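Local coordinates for protein tyrosyl-DNA phosphodiesterase 2 (Danio rerio, PDB 4F1H) that belongs to the endonuclease/exonuclease/phosphatase family, within the DNase I-like clan, and is bound here to DNA and a magnesium ion, at residues 148-153 with 206-211; 170-175 with 202-207; 222-227 with 242-247. One frame throughout, in Å; residues are numbered along the deposited sequence.

Overall arrangement
The three contacts step across the two packed sheets of an endonuclease/exonuclease/phosphatase domain. Interactions 1 and 2 lie in one sheet and share strand 202-211: residues 206-211 pair with 148-153, while Arg-204, just upstream, reaches the 170-175 corner. Their centres are about 7 Å apart, and Thr-153 OG1 approaches Phe-205 O at 2.7 Å, probably as a hydrogen bond. Interaction 3 pairs the last two strands of the other sheet, its centre about 12 Å from that of interaction 1; Ile-244 CG2 meets Ile-208 CD1 at 3.6 Å between the layers. In interaction 1 the Asp-152 side chain is about 6 Å from a bound magnesium ion, and bound DNA touches interactions 1 and 2.

Interaction 1. Residues 148-153 with 206-211; sequences IFAGDT and DRIFLR. With nucleotides of chain A.
Phe-149 and Phe-209 are paired across two antiparallel strands near the middle of the domain and exchange a closed pair of backbone hydrogen bonds, 2.9 Å from Phe-149 N to Phe-209 O and 2.8 Å from Phe-209 N to Phe-149 O. A second such pair joins Gly-151 to Arg-207. CA-H...O contacts accompany them, as from Ala-150 CA to Arg-207 O.

Apolar contacts divide by face. The side chains of Phe-149 and Phe-209 run side by side in the same direction, the planes of the Phe-149 and Phe-209 rings 21° apart, yet slid so far that the rings barely overlap; CD1 of Phe-149 meets CD2 of Phe-209 at 3.7 Å. This slid meeting goes with different first torsions, Phe-149 CG lying anti to the backbone N and Phe-209 CG anti to the carbonyl carbon. Ile-138 of helix 124-140 touches both phenylalanine side chains. On the other face, Ile-148 touches Ile-208 through their CG2 methyls and Leu-210 through CG1 to CD1, 4.0 Å. Ile-6 of strand 4-10, in the opposing sheet, packs on both isoleucines.

Polar groups gather at the Asp-152/Asp-206 pair. OD1 of Asp-206 comes within 3.5 Å of Asp-152 CB, and the carboxylate planes are turned 42° from each other. The OD1 atoms of Asp-152 and Asp-206 lie 4.1 Å apart. Asn-10 donates to OD2 of Asp-152, whereas Thr-186 and His-241 hold OD2 of Asp-206. Asp-152 OD2 also stands 2.9 Å from OP2 of nucleotide DT1 of chain A.

The chemistry thus changes along one strand pair, from an apolar interlayer core to an acidic end at the DNA phosphate, with the magnesium ion about 6 Å from the Asp-152 side chain and hydrogen bonds from neighbouring residues fixing the carboxylates.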
# COMPACT_ATOMS: atom_id res chain seq x y z
N ILE B 148 2.01 -0.39 -20.60
CA ILE B 148 0.78 -0.99 -20.04
C ILE B 148 1.18 -2.29 -19.37
O ILE B 148 1.68 -3.22 -20.04
CB ILE B 148 -0.23 -1.28 -21.13
CG1 ILE B 148 -0.65 0.04 -21.81
CG2 ILE B 148 -1.47 -2.02 -20.53
CD1 ILE B 148 -1.70 -0.18 -22.90
N PHE B 149 1.05 -2.35 -18.05
CA PHE B 149 1.15 -3.60 -17.34
C PHE B 149 -0.26 -4.07 -17.06
O PHE B 149 -1.08 -3.28 -16.56
CB PHE B 149 1.93 -3.46 -16.01
CG PHE B 149 1.83 -4.68 -15.15
CD1 PHE B 149 0.74 -4.84 -14.28
CD2 PHE B 149 2.78 -5.68 -15.23
CE1 PHE B 149 0.59 -6.01 -13.54
CE2 PHE B 149 2.65 -6.84 -14.42
CZ PHE B 149 1.57 -6.99 -13.60
N ALA B 150 -0.56 -5.35 -17.31
CA ALA B 150 -1.87 -5.85 -16.92
C ALA B 150 -1.64 -7.26 -16.46
O ALA B 150 -1.01 -8.05 -17.16
CB ALA B 150 -2.87 -5.83 -18.10
N GLY B 151 -2.14 -7.59 -15.29
CA GLY B 151 -1.98 -8.97 -14.83
C GLY B 151 -2.75 -9.27 -13.57
O GLY B 151 -3.46 -8.44 -13.03
N ASP B 152 -2.61 -10.51 -13.13
CA ASP B 152 -3.19 -10.93 -11.88
C ASP B 152 -2.14 -10.65 -10.83
O ASP B 152 -1.19 -11.43 -10.67
CB ASP B 152 -3.54 -12.42 -11.91
CG ASP B 152 -4.10 -12.89 -10.58
OD1 ASP B 152 -4.17 -12.08 -9.62
OD2 ASP B 152 -4.43 -14.09 -10.48
N THR B 153 -2.28 -9.52 -10.16
CA THR B 153 -1.27 -9.06 -9.22
C THR B 153 -1.46 -9.68 -7.84
O THR B 153 -0.59 -9.54 -7.00
CB THR B 153 -1.36 -7.54 -9.03
OG1 THR B 153 -2.57 -7.23 -8.30
CG2 THR B 153 -1.30 -6.80 -10.36
N ASP B 206 -6.86 -8.32 -10.16
CA ASP B 206 -6.46 -8.06 -11.52
C ASP B 206 -6.43 -6.56 -11.70
O ASP B 206 -7.44 -5.88 -11.45
CB ASP B 206 -7.48 -8.74 -12.43
CG ASP B 206 -7.48 -10.24 -12.18
OD1 ASP B 206 -6.55 -10.93 -12.70
OD2 ASP B 206 -8.32 -10.75 -11.39
N ARG B 207 -5.27 -6.05 -12.12
CA ARG B 207 -5.04 -4.61 -12.19
C ARG B 207 -4.25 -4.24 -13.41
O ARG B 207 -3.48 -5.06 -13.93
CB ARG B 207 -4.30 -4.08 -10.94
CG ARG B 207 -4.95 -4.48 -9.60
CD ARG B 207 -4.29 -3.77 -8.41
NE ARG B 207 -5.01 -4.17 -7.21
CZ ARG B 207 -4.99 -3.53 -6.04
NH1 ARG B 207 -4.24 -2.44 -5.86
NH2 ARG B 207 -5.74 -4.00 -5.04
N ILE B 208 -4.44 -3.01 -13.87
CA ILE B 208 -3.72 -2.47 -15.03
C ILE B 208 -3.00 -1.21 -14.59
O ILE B 208 -3.64 -0.30 -13.99
CB ILE B 208 -4.69 -2.05 -16.15
CG1 ILE B 208 -5.60 -3.23 -16.52
CG2 ILE B 208 -3.95 -1.51 -17.36
CD1 ILE B 208 -6.78 -2.82 -17.42
N PHE B 209 -1.70 -1.13 -14.89
CA PHE B 209 -0.87 0.07 -14.60
C PHE B 209 -0.49 0.71 -15.92
O PHE B 209 -0.15 0.01 -16.89
CB PHE B 209 0.39 -0.32 -13.79
CG PHE B 209 0.09 -0.97 -12.45
CD1 PHE B 209 -1.01 -0.57 -11.68
CD2 PHE B 209 0.90 -2.00 -11.98
CE1 PHE B 209 -1.28 -1.19 -10.46
CE2 PHE B 209 0.65 -2.61 -10.75
CZ PHE B 209 -0.46 -2.21 -10.00
N LEU B 210 -0.58 2.04 -15.98
CA LEU B 210 -0.37 2.78 -17.22
C LEU B 210 0.65 3.88 -17.01
O LEU B 210 0.59 4.60 -16.01
CB LEU B 210 -1.71 3.37 -17.70
CG LEU B 210 -1.62 4.39 -18.84
CD1 LEU B 210 -1.18 3.69 -20.16
CD2 LEU B 210 -2.96 5.12 -19.04
N ARG B 211 1.61 4.00 -17.93
CA ARG B 211 2.53 5.15 -17.94
C ARG B 211 2.57 5.72 -19.36
O ARG B 211 2.61 4.97 -20.35
CB ARG B 211 3.93 4.73 -17.51
CG ARG B 211 4.85 5.95 -17.25
CD ARG B 211 6.30 5.56 -17.50
NE ARG B 211 6.58 5.56 -18.93
CZ ARG B 211 7.75 5.24 -19.46
NH1 ARG B 211 7.90 5.30 -20.77
NH2 ARG B 211 8.75 4.86 -18.69
OP3 DT A 1 -3.47 -16.58 -8.02
P DT A 1 -4.95 -16.40 -7.88
OP1 DT A 1 -5.77 -16.98 -8.93
OP2 DT A 1 -5.35 -14.95 -7.87
O5' DT A 1 -5.32 -16.96 -6.44
C5' DT A 1 -6.71 -17.19 -6.16
C4' DT A 1 -6.78 -17.76 -4.76
O4' DT A 1 -6.33 -19.14 -4.87
C3' DT A 1 -5.88 -17.08 -3.72
O3' DT A 1 -6.51 -17.20 -2.43
C2' DT A 1 -4.61 -17.92 -3.75
C1' DT A 1 -5.19 -19.31 -4.00
N1 DT A 1 -4.22 -20.28 -4.59
C2 DT A 1 -3.90 -21.40 -3.85
O2 DT A 1 -4.36 -21.63 -2.72
N3 DT A 1 -3.00 -22.23 -4.46
C4 DT A 1 -2.40 -22.08 -5.71
O4 DT A 1 -1.60 -22.91 -6.17
C5 DT A 1 -2.80 -20.87 -6.42
C7 DT A 1 -2.21 -20.55 -7.76
C6 DT A 1 -3.68 -20.03 -5.85

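Interaction 2. Residues 170-175 with 202-207; sequences VCDVWE and RCRFDR. With nucleotides of chain A.
Arg-204 reaches across to Asp-172 and Trp-174, and its side chain can be followed atom by atom. From CB the chain leaves with CG anti to the backbone N and runs on extended to CD, where a bend at chi3 (73°) turns the guanidinium toward Asp-172. CD lies over the six-membered ring of Trp-174, 4.0 Å from its centroid, a CH-pi contact. The next atom, NE, is 3.3 Å from Trp-174 CE3. By then the guanidinium lies over the indole, the two planes 26° apart, and CE3 sits over the centre of one face. The opposite face is covered by NE of Arg-207, whose own NE and NH2 both grip the carbonyl oxygen of Arg-204.

This arginine joins strand 202-211 of the DNase I-like fold to the corner where strand 170-172, of the same sheet, passes into helix 173-176: Asp-172 is the N-cap of that helix, its OD1 accepting weak bonds from the backbone N atoms of Trp-174 and Glu-175. One carboxylate therefore serves both jobs, OD1 for the helix and OD2 for the salt bridge.

At the tip, NH1 and NH2 approach OD2 of Asp-172 end-on, at 2.9 Å and 3.0 Å, with the oxygen in the guanidinium plane. NH1 uses the syn lone pair of OD2; NH2 comes from above the carboxylate plane, 49° out of it. A water links this same OD2 to NH1 of Arg-207. NH2 also forms a long salt bridge with OE2 of Glu-175, 3.9 Å away, and a second water donates to OE2 and accepts a weak bond from NH2. Toward the start of segment 202-207, Arg-202 N donates to O4' of nucleotide DC3 of chain A at 2.9 Å.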
# COMPACT_ATOMS: atom_id res chain seq x y z
N VAL B 170 2.70 7.00 -13.01
CA VAL B 170 2.07 5.68 -13.17
C VAL B 170 0.71 5.64 -12.48
O VAL B 170 0.60 5.99 -11.30
CB VAL B 170 2.96 4.58 -12.60
CG1 VAL B 170 2.31 3.17 -12.81
CG2 VAL B 170 4.33 4.62 -13.27
N CYS B 171 -0.35 5.24 -13.19
CA CYS B 171 -1.64 5.17 -12.53
C CYS B 171 -2.19 3.76 -12.60
O CYS B 171 -1.79 2.95 -13.44
CB CYS B 171 -2.64 6.14 -13.14
SG CYS B 171 -3.15 5.73 -14.83
N ASP B 172 -3.13 3.48 -11.70
CA ASP B 172 -3.91 2.25 -11.78
C ASP B 172 -5.17 2.66 -12.56
O ASP B 172 -5.89 3.59 -12.15
CB ASP B 172 -4.21 1.80 -10.34
CG ASP B 172 -5.19 0.64 -10.26
OD1 ASP B 172 -6.22 0.68 -10.97
OD2 ASP B 172 -4.92 -0.27 -9.44
N VAL B 173 -5.48 1.97 -13.66
CA VAL B 173 -6.58 2.40 -14.55
C VAL B 173 -7.94 2.45 -13.84
O VAL B 173 -8.74 3.39 -14.05
CB VAL B 173 -6.63 1.54 -15.84
CG1 VAL B 173 -7.86 1.83 -16.67
CG2 VAL B 173 -5.35 1.75 -16.66
N TRP B 174 -8.23 1.45 -13.00
CA TRP B 174 -9.50 1.46 -12.30
C TRP B 174 -9.61 2.71 -11.42
O TRP B 174 -10.69 3.32 -11.36
CB TRP B 174 -9.67 0.19 -11.46
CG TRP B 174 -10.90 0.20 -10.64
CD1 TRP B 174 -12.16 -0.04 -11.09
CD2 TRP B 174 -11.00 0.44 -9.23
NE1 TRP B 174 -13.05 0.01 -10.03
CE2 TRP B 174 -12.36 0.32 -8.89
CE3 TRP B 174 -10.07 0.73 -8.22
CZ2 TRP B 174 -12.83 0.51 -7.57
CZ3 TRP B 174 -10.52 0.92 -6.91
CH2 TRP B 174 -11.90 0.81 -6.60
N GLU B 175 -8.54 3.08 -10.73
CA GLU B 175 -8.56 4.31 -9.90
C GLU B 175 -8.75 5.53 -10.78
O GLU B 175 -9.58 6.41 -10.51
CB GLU B 175 -7.25 4.44 -9.11
CG GLU B 175 -7.06 3.33 -8.11
CD GLU B 175 -5.79 3.47 -7.29
OE1 GLU B 175 -4.88 4.25 -7.68
OE2 GLU B 175 -5.71 2.80 -6.25
N ARG B 202 -14.16 -10.83 -1.80
CA ARG B 202 -14.32 -10.00 -3.01
C ARG B 202 -13.04 -9.19 -3.13
O ARG B 202 -12.82 -8.28 -2.35
CB ARG B 202 -15.55 -9.07 -2.88
CG ARG B 202 -16.85 -9.81 -2.53
CD ARG B 202 -18.08 -8.87 -2.51
NE ARG B 202 -18.61 -8.60 -3.84
CZ ARG B 202 -19.43 -7.58 -4.13
NH1 ARG B 202 -19.79 -6.73 -3.18
NH2 ARG B 202 -19.87 -7.41 -5.37
N CYS B 203 -12.19 -9.53 -4.10
CA CYS B 203 -10.82 -9.02 -4.17
C CYS B 203 -10.52 -8.37 -5.51
O CYS B 203 -11.04 -8.81 -6.57
CB CYS B 203 -9.86 -10.20 -4.02
SG CYS B 203 -10.06 -11.04 -2.43
N ARG B 204 -9.73 -7.30 -5.50
CA ARG B 204 -9.37 -6.65 -6.76
C ARG B 204 -7.94 -7.08 -7.11
O ARG B 204 -6.99 -6.33 -6.97
CB ARG B 204 -9.48 -5.13 -6.65
CG ARG B 204 -9.33 -4.41 -8.03
CD ARG B 204 -9.69 -2.93 -7.96
NE ARG B 204 -8.66 -2.13 -7.27
CZ ARG B 204 -7.60 -1.57 -7.85
NH1 ARG B 204 -7.36 -1.75 -9.15
NH2 ARG B 204 -6.78 -0.83 -7.13
N PHE B 205 -7.81 -8.32 -7.58
CA PHE B 205 -6.49 -8.93 -7.83
C PHE B 205 -5.95 -8.53 -9.21
O PHE B 205 -4.73 -8.42 -9.40
CB PHE B 205 -6.60 -10.47 -7.78
CG PHE B 205 -6.74 -11.04 -6.38
CD1 PHE B 205 -6.31 -10.32 -5.25
CD2 PHE B 205 -7.28 -12.31 -6.20
CE1 PHE B 205 -6.44 -10.89 -3.96
CE2 PHE B 205 -7.41 -12.87 -4.94
CZ PHE B 205 -6.96 -12.15 -3.81
N ASP B 206 -6.86 -8.32 -10.16
CA ASP B 206 -6.46 -8.06 -11.52
C ASP B 206 -6.43 -6.56 -11.70
O ASP B 206 -7.44 -5.88 -11.45
CB ASP B 206 -7.48 -8.74 -12.43
CG ASP B 206 -7.48 -10.24 -12.18
OD1 ASP B 206 -6.55 -10.93 -12.70
OD2 ASP B 206 -8.32 -10.75 -11.39
N ARG B 207 -5.27 -6.05 -12.12
CA ARG B 207 -5.04 -4.61 -12.19
C ARG B 207 -4.25 -4.24 -13.41
O ARG B 207 -3.48 -5.06 -13.93
CB ARG B 207 -4.30 -4.08 -10.94
CG ARG B 207 -4.95 -4.48 -9.60
CD ARG B 207 -4.29 -3.77 -8.41
NE ARG B 207 -5.01 -4.17 -7.21
CZ ARG B 207 -4.99 -3.53 -6.04
NH1 ARG B 207 -4.24 -2.44 -5.86
NH2 ARG B 207 -5.74 -4.00 -5.04
P DC A 3 -8.66 -11.38 1.68
OP1 DC A 3 -7.32 -11.17 1.12
OP2 DC A 3 -8.85 -11.41 3.18
O5' DC A 3 -9.66 -10.29 1.10
C5' DC A 3 -11.08 -10.55 1.27
C4' DC A 3 -11.80 -9.38 0.68
O4' DC A 3 -13.26 -9.62 0.67
C3' DC A 3 -11.56 -8.05 1.39
O3' DC A 3 -11.28 -7.10 0.37
C2' DC A 3 -12.89 -7.81 2.12
C1' DC A 3 -13.89 -8.44 1.15
N1 DC A 3 -15.14 -8.95 1.77
C2 DC A 3 -16.36 -8.57 1.18
O2 DC A 3 -16.36 -7.80 0.21
N3 DC A 3 -17.51 -9.07 1.73
C4 DC A 3 -17.44 -9.89 2.78
N4 DC A 3 -18.60 -10.35 3.28
C5 DC A 3 -16.19 -10.29 3.38
C6 DC A 3 -15.07 -9.80 2.84
O HOH W 1 -3.17 -0.47 -7.65
O HOH W 2 -7.19 1.13 -5.05

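Interaction 3. Residues 222-227 with 242-247; sequences DHMALI and WGIYCT
Leu-226 and Ile-244 lie side by side and point the same way, CD2 of the leucine 3.7 Å from CG1 of the isoleucine. They sit on an antiparallel pair of strands, 222-227 and 243-247, the former at the outer border of one of the two sheets of this DNase I-like fold. Met-224 comes at Ile-244 from another angle: its extended chain slants across CG2, which CG and CE both touch at 3.9 Å. Cys-246 completes this face, its SG packing on Met-224 CB. Ile-208 of the other sheet and Val-173 of helix 173-176 cover parts of it.

The opposite face carries Ala-225, Ile-227 and Tyr-245. With chi1 at 57°, CG1 of Ile-227 stands between its backbone N and carbonyl carbon and folds onto Gly-243, 3.6 Å from the glycine O. Tyr-245 meets the ring of Tyr-33.

Backbone bonds run the length of the pair, with Ala-225 and Tyr-245 bonded in both directions. Side chains add to them at the Asp-222 end of the pair. OG1 of Thr-247 accepts from His-223 N at 3.2 Å and donates to the carboxylate of Asp-222, which also forms a salt bridge with Lys-3. That hydroxyl meets Asp-222 OD2 at 3.0 Å on its anti side, 20° out of the carboxylate plane.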
# COMPACT_ATOMS: atom_id res chain seq x y z
N ASP B 222 -9.86 5.13 -21.36
CA ASP B 222 -11.13 5.58 -21.90
C ASP B 222 -12.28 4.90 -21.18
O ASP B 222 -13.03 5.53 -20.44
CB ASP B 222 -11.14 5.26 -23.39
CG ASP B 222 -12.45 5.61 -24.06
OD1 ASP B 222 -12.96 6.70 -23.76
OD2 ASP B 222 -12.96 4.79 -24.87
N HIS B 223 -12.40 3.59 -21.37
CA HIS B 223 -13.47 2.83 -20.73
C HIS B 223 -12.97 1.46 -20.28
O HIS B 223 -12.07 0.89 -20.89
CB HIS B 223 -14.65 2.73 -21.70
CG HIS B 223 -15.47 1.50 -21.53
ND1 HIS B 223 -16.51 1.41 -20.62
CD2 HIS B 223 -15.42 0.30 -22.16
CE1 HIS B 223 -17.06 0.21 -20.69
NE2 HIS B 223 -16.42 -0.48 -21.62
N MET B 224 -13.54 0.96 -19.18
CA MET B 224 -13.20 -0.38 -18.67
C MET B 224 -14.48 -1.16 -18.34
O MET B 224 -15.49 -0.56 -17.93
CB MET B 224 -12.28 -0.21 -17.45
CG MET B 224 -11.99 -1.44 -16.64
SD MET B 224 -11.15 -0.91 -15.10
CE MET B 224 -11.14 -2.48 -14.23
N ALA B 225 -14.45 -2.48 -18.53
CA ALA B 225 -15.55 -3.35 -18.12
C ALA B 225 -15.02 -4.67 -17.62
O ALA B 225 -13.98 -5.15 -18.11
CB ALA B 225 -16.47 -3.60 -19.31
N LEU B 226 -15.74 -5.29 -16.68
CA LEU B 226 -15.40 -6.65 -16.29
C LEU B 226 -16.24 -7.61 -17.11
O LEU B 226 -17.43 -7.40 -17.31
CB LEU B 226 -15.63 -6.89 -14.81
CG LEU B 226 -14.84 -5.94 -13.92
CD1 LEU B 226 -15.09 -6.31 -12.41
CD2 LEU B 226 -13.32 -6.00 -14.25
N ILE B 227 -15.60 -8.66 -17.60
CA ILE B 227 -16.25 -9.62 -18.51
C ILE B 227 -16.15 -11.04 -17.96
O ILE B 227 -15.39 -11.31 -17.03
CB ILE B 227 -15.68 -9.54 -19.95
CG1 ILE B 227 -14.16 -9.78 -19.97
CG2 ILE B 227 -15.99 -8.18 -20.58
CD1 ILE B 227 -13.56 -9.73 -21.45
N TRP B 242 -12.93 -12.68 -13.05
CA TRP B 242 -13.53 -11.95 -14.16
C TRP B 242 -12.39 -11.40 -15.02
O TRP B 242 -11.28 -11.15 -14.51
CB TRP B 242 -14.38 -10.81 -13.62
CG TRP B 242 -15.46 -11.21 -12.63
CD1 TRP B 242 -15.80 -10.51 -11.53
CD2 TRP B 242 -16.37 -12.32 -12.71
NE1 TRP B 242 -16.85 -11.12 -10.89
CE2 TRP B 242 -17.23 -12.23 -11.60
CE3 TRP B 242 -16.54 -13.37 -13.61
CZ2 TRP B 242 -18.24 -13.17 -11.36
CZ3 TRP B 242 -17.56 -14.29 -13.37
CH2 TRP B 242 -18.39 -14.18 -12.26
N GLY B 243 -12.61 -11.27 -16.33
CA GLY B 243 -11.62 -10.64 -17.17
C GLY B 243 -11.80 -9.13 -17.17
O GLY B 243 -12.86 -8.62 -16.80
N ILE B 244 -10.76 -8.40 -17.55
CA ILE B 244 -10.87 -6.95 -17.70
C ILE B 244 -10.77 -6.61 -19.18
O ILE B 244 -9.82 -7.03 -19.85
CB ILE B 244 -9.74 -6.20 -16.98
CG1 ILE B 244 -9.84 -6.42 -15.47
CG2 ILE B 244 -9.84 -4.69 -17.23
CD1 ILE B 244 -8.63 -5.86 -14.69
N TYR B 245 -11.76 -5.88 -19.73
CA TYR B 245 -11.62 -5.24 -21.04
C TYR B 245 -11.35 -3.74 -20.84
O TYR B 245 -12.00 -3.07 -20.02
CB TYR B 245 -12.89 -5.43 -21.88
CG TYR B 245 -12.86 -4.66 -23.19
CD1 TYR B 245 -12.01 -5.03 -24.23
CD2 TYR B 245 -13.73 -3.59 -23.39
CE1 TYR B 245 -11.99 -4.33 -25.43
CE2 TYR B 245 -13.72 -2.90 -24.58
CZ TYR B 245 -12.85 -3.26 -25.58
OH TYR B 245 -12.84 -2.54 -26.75
N CYS B 246 -10.36 -3.18 -21.54
CA CYS B 246 -10.09 -1.76 -21.33
C CYS B 246 -9.63 -1.10 -22.61
O CYS B 246 -8.86 -1.68 -23.37
CB CYS B 246 -9.00 -1.58 -20.26
SG CYS B 246 -8.85 0.11 -19.63
N THR B 247 -10.10 0.12 -22.86
CA THR B 247 -9.59 0.91 -23.98
C THR B 247 -8.81 2.14 -23.53
O THR B 247 -8.98 2.63 -22.40
CB THR B 247 -10.71 1.39 -24.93
OG1 THR B 247 -11.67 2.13 -24.17
CG2 THR B 247 -11.41 0.24 -25.58